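PDB 1DVP: hepatocyte growth factor-regulated tyrosine kinase substrate from Drosophila melanogaster, which helps endosomal membranes invaginate into multivesicular bodies, binding ubiquitin and phosphatidylinositol and promoting degradation of activated tyrosine kinase receptors. Local coordinates for residues 95-99 with 100-104. Numbering follows the deposited sequence.
Sequences ESTPH and ENVRQ
The carbonyl oxygen of His99, at the N-cap position of helix 100-116, is shared by two backbone donors of the first helical turn: Arg103 N reaches His99 O at 3.2 Å, and Val102 N makes a weaker bond to the same oxygen. The guanidinium of Arg103 then folds back across the turn. Its chain leaves extended, with CG anti to the backbone N (chi1 161°), and bends at chi3 (-48°), which lets Arg103 NH2 approach Thr97 O at 2.8 Å; the bond is weak because its angle at the hydrogen is only 122°. Thr97 CG2 lies over one guanidinium face, 3.8 Å above the plane and displaced toward the rim, while Glu95 O sits at the edge. Arg103 NH1 faces Glu100 OE2 in a salt bridge modelled very short, so its exact geometry is doubtful, and NE bonds weakly to Leu94 O, so the end of helix 84-96, the turn and the start of the next helix meet at one side chain. Next to this, Val102 CG2 packs at the edge of the His99 ring, 3.5 Å from His99 CD2, as Pro98 CG covers one face of that ring. The other methyl, Val102 CG1, lies near Thr97 OG1, which weakly accepts His99 N; Val102 also touches Ser59 and Leu63 of helix 56-72. An alanine in place of Arg103 would probably leave Thr97 O and Leu94 O without these donors, and Glu100 without a nearby cation. In this tight connection between two helices of the VHS superhelix, one arginine thus links carbonyl groups from the end of one helix and the turn, and its charge probably offsets that of a nearby carboxylate in the first turn of the next.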
loop_
_atom_site.group_PDB
_atom_site.type_symbol
_atom_site.label_atom_id
_atom_site.label_comp_id
_atom_site.label_asym_id
_atom_site.label_seq_id
_atom_site.Cartn_x
_atom_site.Cartn_y
_atom_site.Cartn_z
ATOM N N GLU A 95 4.141 38.981 -19.730
ATOM C CA GLU A 95 3.591 40.290 -19.999
ATOM C C GLU A 95 3.258 40.533 -21.467
ATOM O O GLU A 95 2.396 41.347 -21.778
ATOM C CB GLU A 95 4.562 41.344 -19.492
ATOM C CG GLU A 95 3.873 42.477 -18.779
ATOM C CD GLU A 95 4.729 43.041 -17.682
ATOM O OE1 GLU A 95 4.854 42.378 -16.620
ATOM O OE2 GLU A 95 5.284 44.140 -17.892
ATOM N N SER A 96 3.926 39.817 -22.368
ATOM C CA SER A 96 3.679 40.008 -23.782
ATOM C C SER A 96 3.031 38.849 -24.536
ATOM O O SER A 96 2.814 38.961 -25.729
ATOM C CB SER A 96 4.982 40.409 -24.493
ATOM O OG SER A 96 5.891 39.328 -24.572
ATOM N N THR A 97 2.711 37.744 -23.864
ATOM C CA THR A 97 2.090 36.618 -24.564
ATOM C C THR A 97 0.636 36.907 -24.927
ATOM O O THR A 97 -0.135 37.425 -24.113
ATOM C CB THR A 97 2.111 35.310 -23.714
ATOM O OG1 THR A 97 1.607 34.218 -24.498
ATOM C CG2 THR A 97 1.242 35.465 -22.485
ATOM N N PRO A 98 0.238 36.566 -26.162
ATOM C CA PRO A 98 -1.136 36.781 -26.632
ATOM C C PRO A 98 -2.154 35.916 -25.894
ATOM O O PRO A 98 -3.341 36.218 -25.866
ATOM C CB PRO A 98 -1.055 36.432 -28.117
ATOM C CG PRO A 98 0.094 35.457 -28.189
ATOM C CD PRO A 98 1.096 36.059 -27.245
ATOM N N HIS A 99 -1.682 34.848 -25.266
ATOM C CA HIS A 99 -2.581 33.950 -24.564
ATOM C C HIS A 99 -2.567 34.181 -23.070
ATOM O O HIS A 99 -1.518 34.076 -22.410
ATOM C CB HIS A 99 -2.192 32.521 -24.870
ATOM C CG HIS A 99 -1.432 32.367 -26.147
ATOM N ND1 HIS A 99 -2.026 32.481 -27.384
ATOM C CD2 HIS A 99 -0.128 32.073 -26.377
ATOM C CE1 HIS A 99 -1.123 32.254 -28.322
ATOM N NE2 HIS A 99 0.038 32.003 -27.738
ATOM N N GLU A 100 -3.754 34.484 -22.549
ATOM C CA GLU A 100 -3.960 34.757 -21.136
ATOM C C GLU A 100 -3.729 33.489 -20.321
ATOM O O GLU A 100 -3.176 33.547 -19.231
ATOM C CB GLU A 100 -5.388 35.260 -20.906
ATOM C CG GLU A 100 -5.743 35.608 -19.467
ATOM C CD GLU A 100 -5.016 36.827 -18.951
ATOM O OE1 GLU A 100 -5.213 37.185 -17.766
ATOM O OE2 GLU A 100 -4.242 37.439 -19.715
ATOM N N ASN A 101 -4.162 32.349 -20.860
ATOM C CA ASN A 101 -3.990 31.060 -20.179
ATOM C C ASN A 101 -2.497 30.845 -19.886
ATOM O O ASN A 101 -2.124 30.287 -18.848
ATOM C CB ASN A 101 -4.522 29.915 -21.061
ATOM C CG ASN A 101 -3.595 29.603 -22.225
ATOM O OD1 ASN A 101 -3.144 30.512 -22.930
ATOM N ND2 ASN A 101 -3.303 28.315 -22.434
ATOM N N VAL A 102 -1.659 31.302 -20.812
ATOM C CA VAL A 102 -0.215 31.190 -20.680
ATOM C C VAL A 102 0.293 32.137 -19.592
ATOM O O VAL A 102 1.148 31.766 -18.775
ATOM C CB VAL A 102 0.496 31.555 -21.996
ATOM C CG1 VAL A 102 1.996 31.409 -21.822
ATOM C CG2 VAL A 102 0.002 30.675 -23.128
ATOM N N ARG A 103 -0.222 33.370 -19.604
ATOM C CA ARG A 103 0.164 34.392 -18.636
ATOM C C ARG A 103 -0.236 34.017 -17.194
ATOM O O ARG A 103 0.533 34.252 -16.243
ATOM C CB ARG A 103 -0.459 35.740 -19.019
ATOM C CG ARG A 103 -0.510 36.719 -17.864
ATOM C CD ARG A 103 -1.103 38.063 -18.294
ATOM N NE ARG A 103 -0.472 38.531 -19.521
ATOM C CZ ARG A 103 -1.024 38.455 -20.729
ATOM N NH1 ARG A 103 -2.237 37.937 -20.887
ATOM N NH2 ARG A 103 -0.344 38.881 -21.783
ATOM N N GLN A 104 -1.434 33.448 -17.051
ATOM C CA GLN A 104 -1.944 33.008 -15.755
ATOM C C GLN A 104 -1.086 31.877 -15.182
ATOM O O GLN A 104 -0.764 31.868 -13.991
ATOM C CB GLN A 104 -3.392 32.522 -15.869
ATOM C CG GLN A 104 -4.427 33.647 -15.894
ATOM C CD GLN A 104 -4.020 34.806 -15.004
ATOM O OE1 GLN A 104 -3.414 35.752 -15.473
ATOM N NE2 GLN A 104 -4.327 34.722 -13.716
#